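Local coordinates for protein beta-glucuronidase (uncultured Clostridium sp., PDB 6U7J) that catalyses the hydrolysis of beta-glucuronides and, as a gut bacterial glycoside hydrolase of family 2, probably frees estrogens from their glucuronide conjugates, at residues G305-S310 with H549-A554; S336-H341 with I360-A365; D177-S182 with D555-F560. All blocks are in the same frame, centred on the assembly; numbering follows the deposited sequence.

Contact 1: residues G305-S310 with H549-A554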
loop_
_atom_site.group_PDB
_atom_site.type_symbol
_atom_site.label_atom_id
_atom_site.label_comp_id
_atom_site.label_asym_id
_atom_site.label_seq_id
_atom_site.Cartn_x
_atom_site.Cartn_y
_atom_site.Cartn_z
ATOM N N GLY B 305 -1.042 23.537 -11.177
ATOM C CA GLY B 305 -1.779 24.175 -10.099
ATOM C C GLY B 305 -1.474 23.423 -8.809
ATOM O O GLY B 305 -1.301 22.204 -8.810
ATOM N N LYS B 306 -1.353 24.165 -7.707
ATOM C CA LYS B 306 -1.032 23.524 -6.438
ATOM C C LYS B 306 -2.224 23.613 -5.474
ATOM O O LYS B 306 -3.379 23.771 -5.890
ATOM C CB LYS B 306 0.254 24.145 -5.864
ATOM C CG LYS B 306 1.539 23.822 -6.660
ATOM C CD LYS B 306 2.783 24.572 -6.109
ATOM C CE LYS B 306 3.580 23.720 -5.106
ATOM N NZ LYS B 306 2.755 23.251 -3.922
ATOM N N HIS B 307 -1.944 23.475 -4.189
ATOM C CA HIS B 307 -2.903 23.741 -3.127
ATOM C C HIS B 307 -2.076 24.015 -1.893
ATOM O O HIS B 307 -0.912 23.613 -1.815
ATOM C CB HIS B 307 -3.856 22.562 -2.872
ATOM C CG HIS B 307 -5.203 22.702 -3.515
ATOM N ND1 HIS B 307 -6.068 23.744 -3.234
ATOM C CD2 HIS B 307 -5.845 21.911 -4.412
ATOM C CE1 HIS B 307 -7.170 23.601 -3.949
ATOM N NE2 HIS B 307 -7.059 22.500 -4.675
ATOM N N GLU B 308 -2.667 24.720 -0.937
ATOM C CA GLU B 308 -2.061 24.815 0.383
ATOM C C GLU B 308 -2.687 23.691 1.198
ATOM O O GLU B 308 -3.844 23.775 1.632
ATOM C CB GLU B 308 -2.246 26.207 0.981
ATOM C CG GLU B 308 -1.319 27.232 0.291
ATOM C CD GLU B 308 -1.329 28.606 0.961
ATOM O OE1 GLU B 308 -2.428 29.081 1.350
ATOM O OE2 GLU B 308 -0.227 29.203 1.100
ATOM N N ASP B 309 -1.923 22.615 1.363
ATOM C CA ASP B 309 -2.420 21.353 1.898
ATOM C C ASP B 309 -1.238 20.463 2.246
ATOM O O ASP B 309 -0.322 20.316 1.425
ATOM C CB ASP B 309 -3.333 20.645 0.884
ATOM C CG ASP B 309 -3.710 19.240 1.320
ATOM O OD1 ASP B 309 -2.877 18.319 1.197
ATOM O OD2 ASP B 309 -4.844 19.046 1.792
ATOM N N SER B 310 -1.243 19.875 3.442
ATOM C CA SER B 310 -0.286 18.835 3.804
ATOM C C SER B 310 -0.854 18.074 4.990
ATOM O O SER B 310 -1.875 18.461 5.562
ATOM C CB SER B 310 1.097 19.403 4.133
ATOM O OG SER B 310 1.018 20.250 5.266
ATOM N N HIS B 549 -0.268 22.749 -17.564
ATOM C CA HIS B 549 -0.214 22.605 -16.115
ATOM C C HIS B 549 -0.940 21.317 -15.783
ATOM O O HIS B 549 -2.153 21.208 -16.003
ATOM C CB HIS B 549 -0.829 23.810 -15.394
ATOM C CG HIS B 549 0.157 24.905 -15.102
ATOM N ND1 HIS B 549 -0.109 25.930 -14.221
ATOM C CD2 HIS B 549 1.404 25.137 -15.583
ATOM C CE1 HIS B 549 0.935 26.739 -14.159
ATOM N NE2 HIS B 549 1.868 26.281 -14.977
ATOM N N ILE B 550 -0.180 20.324 -15.319
ATOM C CA ILE B 550 -0.762 19.064 -14.881
ATOM C C ILE B 550 -1.532 19.322 -13.595
ATOM O O ILE B 550 -1.112 20.135 -12.764
ATOM C CB ILE B 550 0.348 18.021 -14.680
ATOM C CG1 ILE B 550 0.966 17.632 -16.026
ATOM C CG2 ILE B 550 -0.195 16.771 -13.993
ATOM C CD1 ILE B 550 2.301 16.930 -15.892
ATOM N N TRP B 551 -2.683 18.681 -13.432
ATOM C CA TRP B 551 -3.441 18.933 -12.221
ATOM C C TRP B 551 -3.022 17.991 -11.112
ATOM O O TRP B 551 -2.961 16.765 -11.289
ATOM C CB TRP B 551 -4.947 18.845 -12.379
ATOM C CG TRP B 551 -5.611 19.040 -11.011
ATOM C CD1 TRP B 551 -6.391 18.141 -10.339
ATOM C CD2 TRP B 551 -5.493 20.188 -10.142
ATOM N NE1 TRP B 551 -6.794 18.667 -9.128
ATOM C CE2 TRP B 551 -6.266 19.921 -8.986
ATOM C CE3 TRP B 551 -4.846 21.426 -10.250
ATOM C CZ2 TRP B 551 -6.399 20.840 -7.941
ATOM C CZ3 TRP B 551 -4.976 22.351 -9.201
ATOM C CH2 TRP B 551 -5.745 22.050 -8.065
ATOM N N ALA B 552 -2.798 18.612 -9.957
ATOM C CA ALA B 552 -2.320 18.079 -8.707
ATOM C C ALA B 552 -0.822 17.880 -8.836
ATOM O O ALA B 552 -0.330 16.914 -9.437
ATOM C CB ALA B 552 -3.089 16.835 -8.307
ATOM N N PHE B 553 -0.114 18.901 -8.358
ATOM C CA PHE B 553 1.255 18.741 -7.897
ATOM C C PHE B 553 1.352 17.572 -6.923
ATOM O O PHE B 553 2.186 16.675 -7.093
ATOM C CB PHE B 553 1.712 20.051 -7.242
ATOM C CG PHE B 553 3.079 19.992 -6.657
ATOM C CD1 PHE B 553 3.253 19.923 -5.282
ATOM C CD2 PHE B 553 4.199 20.001 -7.483
ATOM C CE1 PHE B 553 4.523 19.859 -4.735
ATOM C CE2 PHE B 553 5.480 19.932 -6.948
ATOM C CZ PHE B 553 5.644 19.871 -5.571
ATOM N N ALA B 554 0.484 17.559 -5.906
ATOM C CA ALA B 554 0.512 16.564 -4.842
ATOM C C ALA B 554 -0.909 16.166 -4.459
ATOM O O ALA B 554 -1.835 16.984 -4.508
ATOM C CB ALA B 554 1.237 17.089 -3.581
HETATM O O HOH W 1 -2.633 22.152 -12.619
#
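Lys306 and Phe553 lie side by side and point the same way, the lysine chain running over one face of the phenyl ring. CE of Lys306 stands 4.0 Å from the centroid of the Phe553 ring and 18° off its normal, a CH-pi contact offset toward the rim, and nearer the backbones CG packs on Phe553 CB. Beyond CG the chain turns twice, at chi3 (94°) and again at chi4, which leaves NZ 3.6 Å from Phe553 CD1 while it forms a salt bridge with Asp325 of helix 319-332.

Trp551 swings its indole across to the other backbone. Its CZ3 comes to 3.7 Å from Gly305 C, an approach made possible by the missing side chain, and its CH2 to 3.6 Å from Lys306 O. The segments carry the ends of the first and last strands of the TIM barrel, 297-305 and 545-551, and the loops after them; parallel pairing of these strands closes the cylinder. Here the strands are parting: Ile550 still pairs with Gly303, but between Gly305 N and Ile550 O a water intervenes, accepting from the amide (2.6 Å) and donating to the carbonyl (2.5 Å). The same water lies in the indole plane, at its edge.

His307 crosses Trp551 at about a right angle. The imidazole and the six-membered ring have centroids 5.5 Å apart and planes at 78°, an oblique meeting, with NE2 of His307 at the indole edge and ND1 hydrogen-bonded to Tyr342 OH. On one indole face sits Ala552 CB, from the next residue in the chain.

Contact 2: residues S336-H341 with I360-A365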
loop_
_atom_site.group_PDB
_atom_site.type_symbol
_atom_site.label_atom_id
_atom_site.label_comp_id
_atom_site.label_asym_id
_atom_site.label_seq_id
_atom_site.Cartn_x
_atom_site.Cartn_y
_atom_site.Cartn_z
ATOM N N SER B 336 6.792 27.099 -13.377
ATOM C CA SER B 336 5.647 27.931 -13.035
ATOM C C SER B 336 4.660 27.131 -12.184
ATOM O O SER B 336 4.659 25.899 -12.200
ATOM C CB SER B 336 4.968 28.456 -14.310
ATOM O OG SER B 336 4.625 27.379 -15.196
ATOM N N PHE B 337 3.814 27.848 -11.445
ATOM C CA PHE B 337 2.614 27.256 -10.870
ATOM C C PHE B 337 1.497 28.288 -10.871
ATOM O O PHE B 337 1.725 29.493 -11.058
ATOM C CB PHE B 337 2.840 26.692 -9.446
ATOM C CG PHE B 337 3.355 27.691 -8.438
ATOM C CD1 PHE B 337 4.714 27.891 -8.270
ATOM C CD2 PHE B 337 2.477 28.387 -7.612
ATOM C CE1 PHE B 337 5.189 28.797 -7.324
ATOM C CE2 PHE B 337 2.944 29.280 -6.658
ATOM C CZ PHE B 337 4.303 29.488 -6.515
ATOM N N ARG B 338 0.278 27.789 -10.672
ATOM C CA ARG B 338 -0.911 28.617 -10.475
ATOM C C ARG B 338 -1.383 28.459 -9.030
ATOM O O ARG B 338 -1.426 27.337 -8.511
ATOM C CB ARG B 338 -2.029 28.225 -11.448
ATOM C CG ARG B 338 -3.362 28.903 -11.124
ATOM C CD ARG B 338 -4.416 28.670 -12.202
ATOM N NE ARG B 338 -4.679 27.251 -12.419
ATOM C CZ ARG B 338 -5.844 26.653 -12.179
ATOM N NH1 ARG B 338 -6.865 27.352 -11.693
ATOM N NH2 ARG B 338 -5.989 25.347 -12.412
ATOM N N THR B 339 -1.710 29.575 -8.369
ATOM C CA THR B 339 -2.146 29.514 -6.974
ATOM C C THR B 339 -3.607 29.039 -6.933
ATOM O O THR B 339 -4.523 29.759 -6.543
ATOM C CB THR B 339 -1.976 30.849 -6.261
ATOM O OG1 THR B 339 -3.025 31.741 -6.626
ATOM C CG2 THR B 339 -0.632 31.474 -6.599
ATOM N N SER B 340 -3.815 27.762 -7.326
ATOM C CA SER B 340 -5.115 27.225 -7.627
ATOM C C SER B 340 -6.078 27.408 -6.464
ATOM O O SER B 340 -5.916 26.840 -5.383
ATOM C CB SER B 340 -5.061 25.746 -8.083
ATOM O OG SER B 340 -4.058 25.025 -7.394
ATOM N N HIS B 341 -6.997 28.337 -6.708
ATOM C CA HIS B 341 -8.325 28.584 -6.190
ATOM C C HIS B 341 -8.308 29.512 -5.003
ATOM O O HIS B 341 -9.337 29.728 -4.404
ATOM C CB HIS B 341 -9.129 27.320 -5.949
ATOM C CG HIS B 341 -8.970 26.301 -7.053
ATOM N ND1 HIS B 341 -8.706 26.674 -8.359
ATOM C CD2 HIS B 341 -9.071 24.945 -7.059
ATOM C CE1 HIS B 341 -8.601 25.593 -9.105
ATOM N NE2 HIS B 341 -8.835 24.534 -8.347
ATOM N N ILE B 360 0.876 32.284 -11.831
ATOM C CA ILE B 360 -0.456 32.791 -12.129
ATOM C C ILE B 360 -1.170 32.917 -10.789
ATOM O O ILE B 360 -1.382 31.917 -10.096
ATOM C CB ILE B 360 -1.222 31.866 -13.092
ATOM C CG1 ILE B 360 -0.497 31.714 -14.427
ATOM C CG2 ILE B 360 -2.634 32.396 -13.354
ATOM C CD1 ILE B 360 -1.116 30.621 -15.315
ATOM N N ASP B 361 -1.522 34.143 -10.417
ATOM C CA ASP B 361 -2.109 34.477 -9.119
ATOM C C ASP B 361 -3.635 34.530 -9.218
ATOM O O ASP B 361 -4.182 35.283 -10.036
ATOM C CB ASP B 361 -1.559 35.830 -8.668
ATOM C CG ASP B 361 -1.396 35.951 -7.169
ATOM O OD1 ASP B 361 -1.944 35.128 -6.392
ATOM O OD2 ASP B 361 -0.729 36.922 -6.769
ATOM N N GLU B 362 -4.324 33.764 -8.362
ATOM C CA GLU B 362 -5.751 33.497 -8.539
ATOM C C GLU B 362 -6.560 33.840 -7.287
ATOM O O GLU B 362 -6.129 33.552 -6.166
ATOM C CB GLU B 362 -5.976 32.024 -8.914
ATOM C CG GLU B 362 -7.397 31.690 -9.375
ATOM C CD GLU B 362 -7.524 30.261 -9.912
ATOM O OE1 GLU B 362 -7.323 30.064 -11.140
ATOM O OE2 GLU B 362 -7.809 29.335 -9.103
ATOM N N VAL B 363 -7.744 34.433 -7.483
ATOM C CA VAL B 363 -8.655 34.745 -6.372
ATOM C C VAL B 363 -9.608 33.575 -6.129
ATOM O O VAL B 363 -9.846 32.772 -7.039
ATOM C CB VAL B 363 -9.443 36.047 -6.627
ATOM C CG1 VAL B 363 -8.506 37.258 -6.586
ATOM C CG2 VAL B 363 -10.241 35.980 -7.927
ATOM N N PRO B 364 -10.202 33.444 -4.937
ATOM C CA PRO B 364 -11.010 32.248 -4.660
ATOM C C PRO B 364 -12.421 32.300 -5.231
ATOM O O PRO B 364 -13.379 31.888 -4.570
ATOM C CB PRO B 364 -11.038 32.182 -3.126
ATOM C CG PRO B 364 -10.259 33.413 -2.627
ATOM C CD PRO B 364 -10.163 34.356 -3.783
ATOM N N ALA B 365 -12.557 32.785 -6.461
ATOM C CA ALA B 365 -13.830 32.755 -7.181
ATOM C C ALA B 365 -14.040 31.377 -7.822
ATOM O O ALA B 365 -14.071 31.202 -9.042
ATOM C CB ALA B 365 -13.864 33.870 -8.216
#
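The His341 ring and the Glu362 carboxylate are nearly coplanar, their planes 5° apart, and meet edge on: OE2 of Glu362 lies in the ring plane, 2.9 Å from ND1 of His341, which approaches it nearly along the C-O bond. One face of this ring carries Ser340 CB, 3.7 Å above the plane. The same methylene covers one face of the Arg338 guanidinium, over its centre, while Glu362 OE1 sits at the guanidinium edge. There NH1 of Arg338 forms a salt bridge to OE1 of Glu362 (2.8 Å), meeting the syn side of the carboxylate even though the two planes stand 61° apart. OE2 also takes a weak, bent bond from the backbone N of His341.

Glu362 can reach all three donors because its CG is anti to the backbone N (chi1 -169°) and the chain stays extended to the carboxylate. The base of this chain is fixed from the other segment: Thr339 OG1 accepts the Glu362 N-H at 3.0 Å, and is bonded to Tyr342 O as well.

Below these groups, strands 336-338 and 358-362 run parallel in the TIM barrel, joined through helix 346-355 as a beta-alpha-beta unit. Ile360 bonds to both neighbours of Arg338, its N to Phe337 O (3.0 Å) and its O to Thr339 N (2.9 Å). Arg338 and Ile360 therefore share one face, with their CB atoms 4.1 Å apart.

Arg338 also reaches Asn416 through NH1 and Glu506 through NH2, and Ser413 bonds Glu362 OE1. Bonded at both oxygens, the buried Glu362 carboxylate is held against rotation and probably stays negatively charged, fixing the His341 ring while Arg338 links two acidic side chains.

Contact 3: residues D177-S182 with D555-F560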
loop_
_atom_site.group_PDB
_atom_site.type_symbol
_atom_site.label_atom_id
_atom_site.label_comp_id
_atom_site.label_asym_id
_atom_site.label_seq_id
_atom_site.Cartn_x
_atom_site.Cartn_y
_atom_site.Cartn_z
ATOM N N ASP B 177 -13.788 21.119 -5.064
ATOM C CA ASP B 177 -13.189 19.854 -4.647
ATOM C C ASP B 177 -12.764 19.897 -3.183
ATOM O O ASP B 177 -13.293 19.164 -2.329
ATOM C CB ASP B 177 -11.972 19.564 -5.538
ATOM C CG ASP B 177 -11.845 18.089 -5.883
ATOM O OD1 ASP B 177 -10.899 17.707 -6.619
ATOM O OD2 ASP B 177 -12.694 17.304 -5.391
ATOM N N PHE B 178 -11.850 20.813 -2.876
ATOM C CA PHE B 178 -10.936 20.690 -1.756
ATOM C C PHE B 178 -11.663 20.838 -0.427
ATOM O O PHE B 178 -12.709 21.489 -0.336
ATOM C CB PHE B 178 -9.816 21.729 -1.890
ATOM C CG PHE B 178 -10.304 23.158 -2.109
ATOM C CD1 PHE B 178 -10.616 23.623 -3.392
ATOM C CD2 PHE B 178 -10.403 24.054 -1.031
ATOM C CE1 PHE B 178 -11.034 24.935 -3.596
ATOM C CE2 PHE B 178 -10.819 25.374 -1.220
ATOM C CZ PHE B 178 -11.134 25.823 -2.503
ATOM N N PHE B 179 -11.097 20.205 0.605
ATOM C CA PHE B 179 -11.710 20.190 1.929
ATOM C C PHE B 179 -11.809 21.608 2.499
ATOM O O PHE B 179 -10.875 22.407 2.387
ATOM C CB PHE B 179 -10.896 19.287 2.865
ATOM C CG PHE B 179 -11.586 18.980 4.159
ATOM C CD1 PHE B 179 -11.399 19.798 5.273
ATOM C CD2 PHE B 179 -12.441 17.906 4.257
ATOM C CE1 PHE B 179 -12.047 19.536 6.467
ATOM C CE2 PHE B 179 -13.106 17.626 5.466
ATOM C CZ PHE B 179 -12.911 18.450 6.567
ATOM N N ASN B 180 -12.949 21.929 3.117
ATOM C CA ASN B 180 -13.167 23.281 3.643
ATOM C C ASN B 180 -12.486 23.449 5.005
ATOM O O ASN B 180 -13.130 23.654 6.034
ATOM C CB ASN B 180 -14.658 23.598 3.723
ATOM C CG ASN B 180 -14.934 25.105 3.899
ATOM O OD1 ASN B 180 -14.192 25.950 3.382
ATOM N ND2 ASN B 180 -15.993 25.434 4.630
ATOM N N TYR B 181 -11.148 23.351 4.985
ATOM C CA TYR B 181 -10.343 23.532 6.189
ATOM C C TYR B 181 -10.544 24.927 6.765
ATOM O O TYR B 181 -10.664 25.910 6.027
ATOM C CB TYR B 181 -8.857 23.363 5.891
ATOM C CG TYR B 181 -8.355 21.939 5.741
ATOM C CD1 TYR B 181 -8.313 21.072 6.830
ATOM C CD2 TYR B 181 -7.889 21.482 4.515
ATOM C CE1 TYR B 181 -7.852 19.796 6.701
ATOM C CE2 TYR B 181 -7.414 20.175 4.366
ATOM C CZ TYR B 181 -7.401 19.347 5.466
ATOM O OH TYR B 181 -6.926 18.078 5.341
ATOM N N SER B 182 -10.511 25.016 8.089
ATOM C CA SER B 182 -10.719 26.273 8.781
ATOM C C SER B 182 -9.685 26.407 9.886
ATOM O O SER B 182 -9.161 25.412 10.395
ATOM C CB SER B 182 -12.139 26.346 9.347
ATOM O OG SER B 182 -12.393 27.601 9.944
ATOM N N ASP B 555 -1.071 14.892 -4.090
ATOM C CA ASP B 555 -2.317 14.426 -3.495
ATOM C C ASP B 555 -2.725 15.388 -2.380
ATOM O O ASP B 555 -1.880 15.843 -1.611
ATOM C CB ASP B 555 -2.135 12.995 -2.947
ATOM C CG ASP B 555 -1.815 11.946 -4.057
ATOM O OD1 ASP B 555 -2.038 12.219 -5.248
ATOM O OD2 ASP B 555 -1.335 10.828 -3.735
ATOM N N PHE B 556 -4.013 15.736 -2.319
ATOM C CA PHE B 556 -4.511 16.702 -1.332
ATOM C C PHE B 556 -5.894 16.286 -0.855
ATOM O O PHE B 556 -6.569 15.463 -1.478
ATOM C CB PHE B 556 -4.568 18.125 -1.905
ATOM C CG PHE B 556 -5.500 18.270 -3.069
ATOM C CD1 PHE B 556 -6.837 18.632 -2.867
ATOM C CD2 PHE B 556 -5.033 18.081 -4.379
ATOM C CE1 PHE B 556 -7.705 18.765 -3.949
ATOM C CE2 PHE B 556 -5.897 18.221 -5.470
ATOM C CZ PHE B 556 -7.230 18.565 -5.263
ATOM N N MET B 557 -6.335 16.883 0.249
ATOM C CA MET B 557 -7.578 16.450 0.876
ATOM C C MET B 557 -8.771 17.121 0.223
ATOM O O MET B 557 -8.690 18.263 -0.233
ATOM C CB MET B 557 -7.588 16.755 2.378
ATOM C CG MET B 557 -7.375 15.521 3.252
ATOM S SD MET B 557 -8.592 14.190 3.056
ATOM C CE MET B 557 -10.014 14.871 3.890
ATOM N N THR B 558 -9.889 16.399 0.192
ATOM C CA THR B 558 -11.148 16.885 -0.357
ATOM C C THR B 558 -12.275 16.590 0.623
ATOM O O THR B 558 -12.150 15.744 1.515
ATOM C CB THR B 558 -11.515 16.217 -1.690
ATOM O OG1 THR B 558 -11.850 14.844 -1.442
ATOM C CG2 THR B 558 -10.381 16.286 -2.699
ATOM N N ALA B 559 -13.396 17.279 0.434
ATOM C CA ALA B 559 -14.626 16.847 1.075
ATOM C C ALA B 559 -14.902 15.387 0.714
ATOM O O ALA B 559 -14.502 14.905 -0.353
ATOM C CB ALA B 559 -15.789 17.752 0.659
ATOM N N PHE B 560 -15.546 14.664 1.629
ATOM C CA PHE B 560 -15.759 13.234 1.426
ATOM C C PHE B 560 -16.709 12.984 0.264
ATOM O O PHE B 560 -17.708 13.688 0.106
ATOM C CB PHE B 560 -16.322 12.582 2.692
ATOM C CG PHE B 560 -15.534 12.881 3.906
ATOM C CD1 PHE B 560 -14.187 12.551 3.964
ATOM C CD2 PHE B 560 -16.121 13.508 4.988
ATOM C CE1 PHE B 560 -13.439 12.852 5.087
ATOM C CE2 PHE B 560 -15.383 13.807 6.113
ATOM C CZ PHE B 560 -14.039 13.481 6.165
#
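Met557 lies along the step made by Phe179 and Tyr181, touching both rims. Its chain bends at chi2 and chi3 and hooks CE back to 3.9 Å from Phe179 CD2, while CB and CG push against the hydroxyl of Tyr181, CB lying 3.3 Å from OH. Phe179 in turn leans on Tyr181, its CD1 over the centre of the phenol ring, and presents its edge to the Thr558 carbonyl. Thr558 fills a second hollow, with CB at 3.5 Å from Asp177 O and CG2 beside OD2, the carboxylate oxygen that pairs with Arg564. On the inner side, Phe178 CB touches Phe556 CE1 at 4.2 Å. Where the backbones cross, Phe179 N bonds to Met557 O at 3.2 Å, and Ala559 N reaches Asp177 O more weakly.

Tyr181 OH is shared between Asp63 and Arg575. Met557 also packs on Lys517 of the second subunit, and the partly exposed Phe560 on Val521 of that subunit. Two irregular loops thus meet, one from the sugar-binding domain and one following the last barrel strand, an interdomain seam of the modular family 2 glycoside hydrolase architecture.

Contacts 1 and 2 are wholly buried and belong to the same TIM barrel sheet, whereas contact 3 is only partly buried and ties the barrel to the sugar-binding domain beside a second subunit. Chemistry changes accordingly: contact 2 relies on buried charge and direct hydrogen bonds, contact 1 on aromatic and CH-pi packing with one bridging water, and contact 3 on apolar interlocking plus two backbone bonds, one of them weak. Contact 1 lies between the others. His549 NE2 bonds to Ser336 OG of contact 2, and Asp309 OD2 receives Met557 N of contact 3. Phe178 spans the set, touching both His307 and His341 above the C-terminal ends of the strands, the side where TIM barrels carry their active sites.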